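Local atomic coordinates of heme peroxidase (Bacteroides thetaiotaomicron, PDB entry 2GVK), a protein that probably acts as a dye-decolorizing heme peroxidase, using hydrogen peroxide to oxidise dyes and other organic substrates. Residues Asp74-Leu79 against Lys83-Glu88; Gly213-Lys216 against Glu221-Asp224; Arg54-Arg59 against Met63-Thr68; Glu98-Val103 against Leu292-Thr297. All blocks are in the same frame, centred on the assembly; numbering follows the deposited sequence.

Contact 1: Asp74-Leu79 against Lys83-Glu88; sequences DAWTRL and KGKPKE. With EDO (1,2-ethanediol), chain I.
Lys-85 runs past Trp-76 and finishes on Thr-77, with its chain extended all the way from CB to NZ. CG, set anti to the backbone N (chi1 -159°), sits 3.7 Å from Trp-76 CD1 and meets the indole obliquely. CD follows at 3.5 Å from Thr-77 OG1, and CE closes to 3.3 Å from the same Thr-77 OG1. NZ then donates to Thr-77 OG1 at 2.8 Å, the two side chains crossing at about a right angle. The ammonium also bonds Ala-73 O and a water 2.9 Å from Lys-85 NZ, which in turn donates to Asp-74 OD1. The indole is fixed separately: Trp-76 NE1 gives a nearly straight bond (174°) to Gly-84 O at 2.8 Å. That oxygen lies in the ring plane, and the donor lies in the carbonyl plane. Glycine suits this turn, since its phi is positive (73°). Over one face of the indole, toward the rim, lies CD of Pro-86, while Leu-311 and Leu-315 of helix 309-315 pack against Trp-76. A lysine fits here because its methylenes follow the indole while the ammonium gathers Thr-77 OG1, Ala-73 O and a water along the helix flank, where the nearby Asp-74 carboxylate would be expected to favour its positive charge.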
loop_
_atom_site.group_PDB
_atom_site.type_symbol
_atom_site.label_atom_id
_atom_site.label_comp_id
_atom_site.label_asym_id
_atom_site.label_seq_id
_atom_site.Cartn_x
_atom_site.Cartn_y
_atom_site.Cartn_z
ATOM N N ASP A 74 -30.801 29.228 -12.461
ATOM C CA ASP A 74 -31.614 29.365 -13.674
ATOM C C ASP A 74 -31.855 28.010 -14.318
ATOM O O ASP A 74 -32.970 27.719 -14.781
ATOM C CB ASP A 74 -30.938 30.293 -14.687
ATOM C CG ASP A 74 -31.005 31.766 -14.289
ATOM O OD1 ASP A 74 -31.720 32.117 -13.307
ATOM O OD2 ASP A 74 -30.353 32.572 -14.973
ATOM N N ALA A 75 -30.799 27.186 -14.372
ATOM C CA ALA A 75 -30.883 25.850 -14.976
ATOM C C ALA A 75 -31.909 24.981 -14.279
ATOM O O ALA A 75 -32.651 24.239 -14.926
ATOM C CB ALA A 75 -29.512 25.180 -14.947
ATOM N N TRP A 76 -31.943 25.047 -12.956
ATOM C CA TRP A 76 -32.884 24.248 -12.179
ATOM C C TRP A 76 -34.320 24.538 -12.620
ATOM O O TRP A 76 -35.091 23.635 -12.876
ATOM C CB TRP A 76 -32.727 24.535 -10.680
ATOM C CG TRP A 76 -33.712 23.767 -9.826
ATOM C CD1 TRP A 76 -34.986 24.166 -9.462
ATOM C CD2 TRP A 76 -33.562 22.436 -9.339
ATOM N NE1 TRP A 76 -35.599 23.175 -8.730
ATOM C CE2 TRP A 76 -34.751 22.105 -8.637
ATOM C CE3 TRP A 76 -32.517 21.518 -9.352
ATOM C CZ2 TRP A 76 -34.923 20.866 -7.996
ATOM C CZ3 TRP A 76 -32.719 20.267 -8.746
ATOM C CH2 TRP A 76 -33.911 19.970 -8.081
ATOM N N THR A 77 -34.653 25.814 -12.726
ATOM C CA THR A 77 -35.998 26.215 -13.082
ATOM C C THR A 77 -36.321 25.847 -14.544
ATOM O O THR A 77 -37.438 25.430 -14.856
ATOM C CB THR A 77 -36.202 27.719 -12.808
ATOM O OG1 THR A 77 -36.298 27.915 -11.397
ATOM C CG2 THR A 77 -37.459 28.228 -13.456
ATOM N N ARG A 78 -35.339 25.949 -15.421
ATOM C CA ARG A 78 -35.524 25.534 -16.812
ATOM C C ARG A 78 -35.776 24.030 -16.934
ATOM O O ARG A 78 -36.710 23.597 -17.621
ATOM C CB ARG A 78 -34.319 25.891 -17.657
ATOM C CG ARG A 78 -34.425 25.306 -19.056
ATOM C CD ARG A 78 -33.211 25.498 -19.881
ATOM N NE ARG A 78 -33.296 24.713 -21.120
ATOM C CZ ARG A 78 -32.333 24.649 -22.024
ATOM N NH1 ARG A 78 -31.227 25.354 -21.855
ATOM N NH2 ARG A 78 -32.488 23.905 -23.114
ATOM N N LEU A 79 -34.949 23.241 -16.262
ATOM C CA LEU A 79 -35.007 21.798 -16.384
ATOM C C LEU A 79 -36.180 21.190 -15.656
ATOM O O LEU A 79 -36.771 20.217 -16.136
ATOM C CB LEU A 79 -33.713 21.159 -15.835
ATOM C CG LEU A 79 -32.412 21.449 -16.588
ATOM C CD1 LEU A 79 -31.216 21.151 -15.735
ATOM C CD2 LEU A 79 -32.382 20.641 -17.902
ATOM N N LYS A 83 -40.782 20.957 -9.806
ATOM C CA LYS A 83 -40.170 20.242 -8.681
ATOM C C LYS A 83 -40.013 21.120 -7.453
ATOM O O LYS A 83 -39.453 20.677 -6.429
ATOM C CB LYS A 83 -38.806 19.688 -9.099
ATOM C CG LYS A 83 -38.884 18.444 -9.950
ATOM C CD LYS A 83 -39.300 17.223 -9.117
ATOM C CE LYS A 83 -39.269 15.935 -9.961
ATOM N NZ LYS A 83 -40.386 15.886 -10.944
ATOM N N GLY A 84 -40.521 22.348 -7.518
ATOM C CA GLY A 84 -40.251 23.315 -6.473
ATOM C C GLY A 84 -38.812 23.790 -6.572
ATOM O O GLY A 84 -38.129 23.475 -7.516
ATOM N N LYS A 85 -38.357 24.529 -5.585
ATOM C CA LYS A 85 -37.004 25.055 -5.605
ATOM C C LYS A 85 -36.494 25.237 -4.192
ATOM O O LYS A 85 -37.224 25.700 -3.332
ATOM C CB LYS A 85 -36.972 26.391 -6.356
ATOM C CG LYS A 85 -35.599 26.810 -6.884
ATOM C CD LYS A 85 -35.739 27.863 -7.989
ATOM C CE LYS A 85 -34.406 28.200 -8.651
ATOM N NZ LYS A 85 -34.552 29.256 -9.681
ATOM N N PRO A 86 -35.226 24.841 -3.936
ATOM C CA PRO A 86 -34.652 25.073 -2.613
ATOM C C PRO A 86 -34.729 26.547 -2.222
ATOM O O PRO A 86 -34.583 27.420 -3.085
ATOM C CB PRO A 86 -33.207 24.625 -2.783
ATOM C CG PRO A 86 -33.258 23.626 -3.874
ATOM C CD PRO A 86 -34.303 24.092 -4.812
ATOM N N LYS A 87 -34.953 26.808 -0.933
ATOM C CA LYS A 87 -35.248 28.149 -0.462
ATOM C C LYS A 87 -34.168 29.174 -0.785
ATOM O O LYS A 87 -34.488 30.332 -1.061
ATOM C CB LYS A 87 -35.520 28.130 1.043
ATOM C CG LYS A 87 -36.823 27.481 1.387
ATOM C CD LYS A 87 -37.019 27.358 2.861
ATOM C CE LYS A 87 -38.350 26.711 3.159
ATOM N NZ LYS A 87 -38.715 26.852 4.563
ATOM N N GLU A 88 -32.908 28.744 -0.809
ATOM C CA GLU A 88 -31.786 29.670 -1.043
ATOM C C GLU A 88 -31.144 29.525 -2.435
ATOM O O GLU A 88 -30.071 30.095 -2.689
ATOM C CB GLU A 88 -30.734 29.482 0.027
ATOM C CG GLU A 88 -31.267 29.651 1.436
ATOM C CD GLU A 88 -30.178 29.572 2.485
ATOM O OE1 GLU A 88 -29.257 30.414 2.454
ATOM O OE2 GLU A 88 -30.254 28.682 3.360
HETATM C C1 EDO I . -27.490 31.344 -13.396
HETATM O O1 EDO I . -28.468 31.053 -12.396
HETATM C C2 EDO I . -26.055 31.014 -12.904
HETATM O O2 EDO I . -25.951 29.619 -12.544
HETATM O O HOH W 1 -33.016 31.364 -11.019
#

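Contact 2: Gly213-Lys216 against Glu221-Asp224; sequences GRHK and ELSD
Gly-213 offers its carbonyl O to the backbone N of Leu-222, 3.0 Å away, in a fairly straight bond (166°) whose donor stands above the carbonyl plane. This glycine is the first residue to leave helical geometry after helix 205-212. At its backbone angles a CB would be jammed against the preceding carbonyl O, which explains the residue type. Its O also lies against the CG of Glu-221 and the CB of Leu-222.

Arg-214 comes next and forms a single beta bridge with Glu-221, their CA atoms 4.2 Å apart. The two segments are thus the ends of a loop that doubles back on itself between helices 205-212 and 232-235, with one isolated bridge holding the base. The arginine, bent at chi3 (70°), brings its guanidinium over Glu-221 so that the backbone N of the glutamate lies above one face, toward the rim. Its charge is met by Asp-219, as that of Glu-221 is met by Lys-227.

His-215 turns its ring toward Leu-222. The leucine has two conformers, so this contact is not certain for every copy; in one of them CD1 of Leu-222 rests over the centre of the His-215 ring, 3.8 Å from its centroid and 11° off the normal, a CH-pi contact. With an alanine in place of His-215, that methyl would probably lose the flat surface it rests on and be left freer to turn. A water that accepts from Ser-223 N is also within weak hydrogen-bonding distance of His-215 NE2. Lys-216, last in the segment, packs on Phe-217 of a neighbouring subunit.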
loop_
_atom_site.group_PDB
_atom_site.type_symbol
_atom_site.label_atom_id
_atom_site.label_comp_id
_atom_site.label_asym_id
_atom_site.label_seq_id
_atom_site.Cartn_x
_atom_site.Cartn_y
_atom_site.Cartn_z
ATOM N N GLY A 213 -3.272 32.918 9.600
ATOM C CA GLY A 213 -3.770 32.716 10.963
ATOM C C GLY A 213 -3.374 31.373 11.588
ATOM O O GLY A 213 -3.880 31.010 12.646
ATOM N N ARG A 214 -2.485 30.629 10.912
ATOM C CA ARG A 214 -1.951 29.368 11.441
ATOM C C ARG A 214 -0.452 29.317 11.181
ATOM O O ARG A 214 0.060 30.029 10.313
ATOM C CB ARG A 214 -2.636 28.142 10.771
ATOM C CG ARG A 214 -4.160 28.217 10.701
ATOM C CD ARG A 214 -4.764 26.941 10.158
ATOM N NE ARG A 214 -4.634 25.848 11.114
ATOM C CZ ARG A 214 -5.553 25.523 12.027
ATOM N NH1 ARG A 214 -6.705 26.189 12.096
ATOM N NH2 ARG A 214 -5.325 24.521 12.867
ATOM N N HIS A 215 0.254 28.478 11.933
ATOM C CA HIS A 215 1.689 28.294 11.724
ATOM C C HIS A 215 1.949 27.444 10.486
ATOM O O HIS A 215 1.192 26.503 10.183
ATOM C CB HIS A 215 2.323 27.678 12.953
ATOM C CG HIS A 215 2.362 28.596 14.126
ATOM N ND1 HIS A 215 3.315 29.581 14.266
ATOM C CD2 HIS A 215 1.543 28.711 15.201
ATOM C CE1 HIS A 215 3.100 30.240 15.391
ATOM N NE2 HIS A 215 2.027 29.738 15.973
ATOM N N LYS A 216 2.977 27.797 9.735
ATOM C CA LYS A 216 3.171 27.196 8.450
ATOM C C LYS A 216 3.599 25.736 8.542
ATOM O O LYS A 216 3.121 24.887 7.768
ATOM C CB LYS A 216 4.204 27.987 7.630
ATOM C CG LYS A 216 4.258 27.552 6.143
ATOM C CD LYS A 216 5.076 28.499 5.318
ATOM C CE LYS A 216 5.000 28.179 3.816
ATOM N NZ LYS A 216 5.741 29.211 2.963
ATOM N N GLU A 221 -2.978 26.709 15.119
ATOM C CA GLU A 221 -3.632 27.998 15.000
ATOM C C GLU A 221 -2.891 29.034 15.817
ATOM O O GLU A 221 -2.412 28.735 16.905
ATOM C CB GLU A 221 -5.078 27.881 15.492
ATOM C CG GLU A 221 -5.941 29.034 15.132
ATOM C CD GLU A 221 -7.326 28.959 15.801
ATOM O OE1 GLU A 221 -7.655 27.900 16.396
ATOM O OE2 GLU A 221 -8.061 29.956 15.744
ATOM N N LEU A 222 -2.723 30.239 15.273
ATOM C CA LEU A 222 -2.130 31.334 16.037
ATOM C C LEU A 222 -3.001 31.644 17.251
ATOM O O LEU A 222 -4.210 31.498 17.204
ATOM C CB LEU A 222 -1.980 32.596 15.170
ATOM C CG LEU A 222 -0.628 32.825 14.474
ATOM C CD1 LEU A 222 -0.236 31.636 13.617
ATOM C CD2 LEU A 222 -0.681 34.090 13.632
ATOM N N SER A 223 -2.370 32.078 18.329
ATOM C CA SER A 223 -3.103 32.488 19.511
ATOM C C SER A 223 -3.895 33.745 19.193
ATOM O O SER A 223 -3.543 34.492 18.286
ATOM C CB SER A 223 -2.150 32.774 20.644
ATOM O OG SER A 223 -1.393 33.945 20.374
ATOM N N ASP A 224 -4.943 34.003 19.967
ATOM C CA ASP A 224 -5.729 35.235 19.798
ATOM C C ASP A 224 -4.831 36.461 19.832
ATOM O O ASP A 224 -4.964 37.357 19.009
ATOM C CB ASP A 224 -6.794 35.332 20.878
ATOM C CG ASP A 224 -7.903 34.298 20.696
ATOM O OD1 ASP A 224 -8.153 33.881 19.527
ATOM O OD2 ASP A 224 -8.550 33.928 21.707
HETATM O O HOH W 2 0.755 31.938 18.283
#

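Contact 3: Arg54-Arg59 against Met63-Thr68; sequences RSMRNR and MQFSCT
Met-56, a selenomethionine, stands over one face of the Phe-65 ring. Its CG lies above the ring centre, 3.8 Å from the centroid and 12° off the normal, a CH-pi contact, and its CB comes to 3.6 Å from Phe-65 CD2. The side chain is folded back at chi2 (-59°) and again at chi3, so the selenium sits higher above the same face, 5.0 Å from the Phe-65 centroid: a Met-aromatic contact at a distance. Phe-65, for its part, has CG anti to its backbone N, which carries the ring off the chain toward the helix. The long, unbranched apolar chain of the selenomethionine can thus lie over the flat ring.

Arg-57, the next residue along the helix, works differently. Extended from CG to NE, it reaches across to the strand and grips the carbonyl O of Phe-65 side-on, through NE at 2.9 Å and NH2 at 3.1 Å. Both donors keep that oxygen close to the guanidinium plane, which fixes the rotation of the group, and NH2 passes on to brush the CA of Ser-66. Phe-124 and Leu-120 of helix 118-131 add to the apolar side of the contact. Buried apolar packing, paired with a carbonyl O held by two N-H donors of one arginine, secures a helix-turn-strand connection, in which the end of helix 38-59 packs against the start of strand 66-72 in the ferredoxin-like, alpha-plus-beta barrel fold of dye-decolorizing peroxidases.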
loop_
_atom_site.group_PDB
_atom_site.type_symbol
_atom_site.label_atom_id
_atom_site.label_comp_id
_atom_site.label_asym_id
_atom_site.label_seq_id
_atom_site.Cartn_x
_atom_site.Cartn_y
_atom_site.Cartn_z
ATOM N N ARG A 54 -21.708 3.607 -8.701
ATOM C CA ARG A 54 -21.658 2.188 -8.292
ATOM C C ARG A 54 -20.654 1.425 -9.123
ATOM O O ARG A 54 -19.943 0.589 -8.619
ATOM C CB ARG A 54 -23.031 1.520 -8.425
ATOM C CG ARG A 54 -23.934 1.700 -7.256
ATOM C CD ARG A 54 -25.114 0.711 -7.312
ATOM N NE ARG A 54 -26.076 1.063 -8.361
ATOM C CZ ARG A 54 -26.983 2.044 -8.258
ATOM N NH1 ARG A 54 -27.072 2.765 -7.149
ATOM N NH2 ARG A 54 -27.810 2.296 -9.263
ATOM N N SER A 55 -20.665 1.671 -10.428
ATOM C CA SER A 55 -19.755 0.999 -11.336
ATOM C C SER A 55 -18.292 1.261 -10.951
ATOM O O SER A 55 -17.496 0.315 -10.762
ATOM C CB SER A 55 -20.025 1.443 -12.774
ATOM O OG SER A 55 -19.106 0.847 -13.674
HETATM N N MSE A 56 -17.954 2.526 -10.735
HETATM C CA MSE A 56 -16.592 2.891 -10.373
HETATM C C MSE A 56 -16.169 2.245 -9.068
HETATM O O MSE A 56 -15.054 1.770 -8.948
HETATM C CB MSE A 56 -16.444 4.388 -10.241
HETATM C CG MSE A 56 -16.717 5.151 -11.477
HETATM SE SE MSE A 56 -15.563 4.669 -12.980
HETATM C CE MSE A 56 -13.931 4.878 -12.173
ATOM N N ARG A 57 -17.051 2.279 -8.069
ATOM C CA ARG A 57 -16.717 1.752 -6.738
ATOM C C ARG A 57 -16.677 0.229 -6.715
ATOM O O ARG A 57 -15.912 -0.359 -5.963
ATOM C CB ARG A 57 -17.681 2.285 -5.709
ATOM C CG ARG A 57 -17.466 3.744 -5.426
ATOM C CD ARG A 57 -18.320 4.224 -4.344
ATOM N NE ARG A 57 -18.162 5.632 -4.180
ATOM C CZ ARG A 57 -18.965 6.413 -3.454
ATOM N NH1 ARG A 57 -19.980 5.891 -2.781
ATOM N NH2 ARG A 57 -18.732 7.731 -3.395
ATOM N N ASN A 58 -17.471 -0.404 -7.566
ATOM C CA ASN A 58 -17.444 -1.848 -7.710
ATOM C C ASN A 58 -16.134 -2.290 -8.378
ATOM O O ASN A 58 -15.497 -3.216 -7.948
ATOM C CB ASN A 58 -18.651 -2.305 -8.540
ATOM C CG ASN A 58 -18.663 -3.771 -8.780
ATOM O OD1 ASN A 58 -18.456 -4.547 -7.872
ATOM N ND2 ASN A 58 -18.945 -4.180 -10.039
ATOM N N ARG A 59 -15.716 -1.546 -9.403
ATOM C CA ARG A 59 -14.518 -1.881 -10.156
ATOM C C ARG A 59 -13.238 -1.557 -9.383
ATOM O O ARG A 59 -12.264 -2.282 -9.467
ATOM C CB ARG A 59 -14.512 -1.134 -11.487
ATOM C CG ARG A 59 -15.622 -1.537 -12.441
ATOM C CD ARG A 59 -15.698 -0.584 -13.632
ATOM N NE ARG A 59 -14.483 -0.645 -14.453
ATOM C CZ ARG A 59 -14.163 0.231 -15.418
ATOM N NH1 ARG A 59 -14.940 1.267 -15.671
ATOM N NH2 ARG A 59 -13.042 0.072 -16.109
HETATM N N MSE A 63 -10.119 2.927 -4.451
HETATM C CA MSE A 63 -9.652 4.173 -5.075
HETATM C C MSE A 63 -10.448 5.421 -4.657
HETATM O O MSE A 63 -10.274 6.494 -5.228
HETATM C CB MSE A 63 -9.670 4.024 -6.590
HETATM C CG MSE A 63 -8.748 2.979 -7.112
HETATM SE SE MSE A 63 -6.862 3.404 -6.781
HETATM C CE MSE A 63 -6.535 2.313 -5.266
ATOM N N GLN A 64 -11.313 5.278 -3.671
ATOM C CA GLN A 64 -12.015 6.427 -3.102
ATOM C C GLN A 64 -12.686 7.299 -4.169
ATOM O O GLN A 64 -12.656 8.525 -4.092
ATOM C CB GLN A 64 -11.048 7.264 -2.278
ATOM C CG GLN A 64 -10.292 6.447 -1.261
ATOM C CD GLN A 64 -9.528 7.286 -0.252
ATOM O OE1 GLN A 64 -8.897 8.297 -0.604
ATOM N NE2 GLN A 64 -9.509 6.829 0.995
ATOM N N PHE A 65 -13.369 6.668 -5.105
ATOM C CA PHE A 65 -14.002 7.401 -6.160
ATOM C C PHE A 65 -15.243 8.124 -5.677
ATOM O O PHE A 65 -16.092 7.537 -4.998
ATOM C CB PHE A 65 -14.408 6.493 -7.317
ATOM C CG PHE A 65 -15.019 7.235 -8.427
ATOM C CD1 PHE A 65 -14.212 7.911 -9.338
ATOM C CD2 PHE A 65 -16.393 7.458 -8.457
ATOM C CE1 PHE A 65 -14.764 8.762 -10.283
ATOM C CE2 PHE A 65 -16.942 8.313 -9.368
ATOM C CZ PHE A 65 -16.117 8.975 -10.301
ATOM N N SER A 66 -15.400 9.362 -6.114
ATOM C CA SER A 66 -16.568 10.134 -5.795
ATOM C C SER A 66 -16.869 11.159 -6.908
ATOM O O SER A 66 -15.949 11.672 -7.538
ATOM C CB SER A 66 -16.345 10.857 -4.486
ATOM O OG SER A 66 -17.454 11.610 -4.132
ATOM N N CYS A 67 -18.153 11.437 -7.126
ATOM C CA CYS A 67 -18.589 12.510 -7.985
ATOM C C CYS A 67 -19.842 13.118 -7.388
ATOM O O CYS A 67 -20.706 12.401 -6.886
ATOM C CB CYS A 67 -18.878 12.043 -9.409
ATOM S SG CYS A 67 -19.151 13.407 -10.580
ATOM N N THR A 68 -19.914 14.435 -7.404
ATOM C CA THR A 68 -21.144 15.139 -7.067
ATOM C C THR A 68 -21.610 15.936 -8.279
ATOM O O THR A 68 -20.788 16.359 -9.121
ATOM C CB THR A 68 -20.962 16.075 -5.884
ATOM O OG1 THR A 68 -20.052 17.094 -6.232
ATOM C CG2 THR A 68 -20.445 15.343 -4.710
#

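Contact 4: Glu98-Val103 against Leu292-Thr297; sequences EKYTAV and LLDFST
Tyr-100 turns a face to Leu-293 and its hydroxyl edge to Asp-294. With CG anti to the carbonyl carbon (chi1 -60°), the ring slides past the leucine side chain in the opposite direction and crosses that of the aspartate at about a right angle. Leu-293 CB stands over the ring toward its rim, 4.1 Å from the centroid and 25° off the normal, in a CH-pi contact, and Leu-293 O approaches the same face nearer the hydroxyl end, 3.5 Å from Tyr-100 CZ. The opposite face carries CG of Lys-99. At the edge, Tyr-100 OH donates to Asp-294 OD1, which lies in the ring plane although the carboxylate is turned 50° from it. The distance from OH to OD1, 2.5 Å, is very short and should be read with care. Were Tyr-100 a phenylalanine, much of the packing would probably remain, but Asp-294 OD1 would lose its phenolic donor. Asp-294 OD2 is held separately, by Arg-291. Leu-292 O accepts from Phe-295 N and Ser-296 OG, which come from opposite faces of its plane. Helix 270-281 covers the apolar side through Phe-281. The contact joins a small two-stranded antiparallel hairpin, 95-96 and 101-102, to the 3-10 turn that leads into strand 296-306 of the main antiparallel sheet.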
loop_
_atom_site.group_PDB
_atom_site.type_symbol
_atom_site.label_atom_id
_atom_site.label_comp_id
_atom_site.label_asym_id
_atom_site.label_seq_id
_atom_site.Cartn_x
_atom_site.Cartn_y
_atom_site.Cartn_z
ATOM N N GLU A 98 -14.775 47.622 -1.262
ATOM C CA GLU A 98 -14.106 48.847 -1.658
ATOM C C GLU A 98 -12.912 48.540 -2.548
ATOM O O GLU A 98 -12.568 49.323 -3.406
ATOM C CB GLU A 98 -13.668 49.660 -0.420
ATOM C CG GLU A 98 -12.809 50.918 -0.767
ATOM C CD GLU A 98 -12.979 52.089 0.257
ATOM O OE1 GLU A 98 -14.057 52.752 0.232
ATOM O OE2 GLU A 98 -11.993 52.394 1.004
ATOM N N LYS A 99 -12.349 47.348 -2.398
ATOM C CA LYS A 99 -11.152 46.980 -3.125
ATOM C C LYS A 99 -11.336 45.695 -3.954
ATOM O O LYS A 99 -10.848 45.599 -5.076
ATOM C CB LYS A 99 -9.996 46.797 -2.142
ATOM C CG LYS A 99 -8.672 46.651 -2.787
ATOM C CD LYS A 99 -7.522 47.024 -1.827
ATOM N N TYR A 100 -11.997 44.704 -3.375
ATOM C CA TYR A 100 -12.104 43.401 -4.001
ATOM C C TYR A 100 -13.534 43.043 -4.315
ATOM O O TYR A 100 -14.454 43.484 -3.635
ATOM C CB TYR A 100 -11.498 42.354 -3.090
ATOM C CG TYR A 100 -10.059 42.613 -2.797
ATOM C CD1 TYR A 100 -9.150 42.758 -3.829
ATOM C CD2 TYR A 100 -9.607 42.744 -1.503
ATOM C CE1 TYR A 100 -7.831 43.026 -3.590
ATOM C CE2 TYR A 100 -8.258 43.016 -1.240
ATOM C CZ TYR A 100 -7.379 43.134 -2.292
ATOM O OH TYR A 100 -6.055 43.428 -2.069
ATOM N N THR A 101 -13.711 42.204 -5.343
ATOM C CA THR A 101 -15.031 41.764 -5.759
ATOM C C THR A 101 -15.101 40.261 -5.866
ATOM O O THR A 101 -14.245 39.635 -6.496
ATOM C CB THR A 101 -15.414 42.358 -7.147
ATOM O OG1 THR A 101 -15.410 43.786 -7.082
ATOM C CG2 THR A 101 -16.802 41.883 -7.575
ATOM N N ALA A 102 -16.107 39.676 -5.226
ATOM C CA ALA A 102 -16.446 38.283 -5.457
ATOM C C ALA A 102 -17.424 38.267 -6.628
ATOM O O ALA A 102 -18.627 38.559 -6.466
ATOM C CB ALA A 102 -17.051 37.682 -4.253
ATOM N N VAL A 103 -16.892 37.969 -7.817
ATOM C CA VAL A 103 -17.664 37.988 -9.044
ATOM C C VAL A 103 -18.685 36.840 -9.103
ATOM O O VAL A 103 -18.537 35.826 -8.436
ATOM C CB VAL A 103 -16.738 37.906 -10.300
ATOM C CG1 VAL A 103 -15.816 39.151 -10.386
ATOM C CG2 VAL A 103 -15.916 36.602 -10.299
ATOM N N LEU A 292 -5.625 37.561 2.749
ATOM C CA LEU A 292 -5.228 36.629 1.682
ATOM C C LEU A 292 -5.705 37.109 0.323
ATOM O O LEU A 292 -5.119 36.761 -0.696
ATOM C CB LEU A 292 -5.738 35.225 1.964
ATOM C CG LEU A 292 -5.274 34.117 0.998
ATOM C CD1 LEU A 292 -3.756 34.085 0.830
ATOM C CD2 LEU A 292 -5.777 32.791 1.466
ATOM N N LEU A 293 -6.728 37.961 0.302
ATOM C CA LEU A 293 -7.189 38.540 -0.965
ATOM C C LEU A 293 -6.188 39.557 -1.555
ATOM O O LEU A 293 -6.268 39.885 -2.726
ATOM C CB LEU A 293 -8.557 39.186 -0.814
ATOM C CG LEU A 293 -9.722 38.230 -0.536
ATOM C CD1 LEU A 293 -11.013 39.028 -0.317
ATOM C CD2 LEU A 293 -9.913 37.223 -1.650
ATOM N N ASP A 294 -5.200 39.968 -0.766
ATOM C CA ASP A 294 -4.128 40.801 -1.290
ATOM C C ASP A 294 -3.198 39.959 -2.200
ATOM O O ASP A 294 -2.341 40.497 -2.877
ATOM C CB ASP A 294 -3.321 41.433 -0.151
ATOM C CG ASP A 294 -4.142 42.458 0.675
ATOM O OD1 ASP A 294 -5.190 42.952 0.188
ATOM O OD2 ASP A 294 -3.738 42.756 1.816
ATOM N N PHE A 295 -3.380 38.636 -2.193
ATOM C CA PHE A 295 -2.531 37.734 -2.964
ATOM C C PHE A 295 -3.329 36.793 -3.831
ATOM O O PHE A 295 -2.759 35.904 -4.481
ATOM C CB PHE A 295 -1.639 36.921 -2.018
ATOM C CG PHE A 295 -0.803 37.746 -1.142
ATOM C CD1 PHE A 295 0.440 38.193 -1.565
ATOM C CD2 PHE A 295 -1.260 38.134 0.116
ATOM C CE1 PHE A 295 1.208 38.992 -0.749
ATOM C CE2 PHE A 295 -0.498 38.942 0.923
ATOM C CZ PHE A 295 0.740 39.362 0.495
ATOM N N SER A 296 -4.646 36.990 -3.861
ATOM C CA SER A 296 -5.565 36.047 -4.511
ATOM C C SER A 296 -6.716 36.785 -5.174
ATOM O O SER A 296 -7.463 37.484 -4.505
ATOM C CB SER A 296 -6.146 35.060 -3.471
ATOM O OG SER A 296 -5.150 34.578 -2.588
ATOM N N THR A 297 -6.946 36.515 -6.455
ATOM C CA THR A 297 -8.006 37.171 -7.188
ATOM C C THR A 297 -9.063 36.176 -7.629
ATOM O O THR A 297 -8.751 35.207 -8.315
ATOM C CB THR A 297 -7.463 37.883 -8.445
ATOM O OG1 THR A 297 -6.438 38.830 -8.074
ATOM C CG2 THR A 297 -8.548 38.595 -9.144
#

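Along the chain contact 3 comes first and closes before contact 1 opens; strand 66-72 of contact 3 leads straight into helix 73-79 of contact 1, yet their centres lie about 28 Å apart. Contact 4 is the long-range one, joining the N-terminal and C-terminal halves of the peroxidase, and contact 2 is nested in the loop it closes, their centres about 22 Å apart. Contacts 3 and 4 both reach the large antiparallel sheet, through the neighbouring strands 66-72 and 296-306, but stand on opposite sides of the chain's centre. None of the four touches another: contacts 1, 2 and 3 each close a short local connection, while contact 4 brings distant parts of the chain together, and the shared sheet links the two halves.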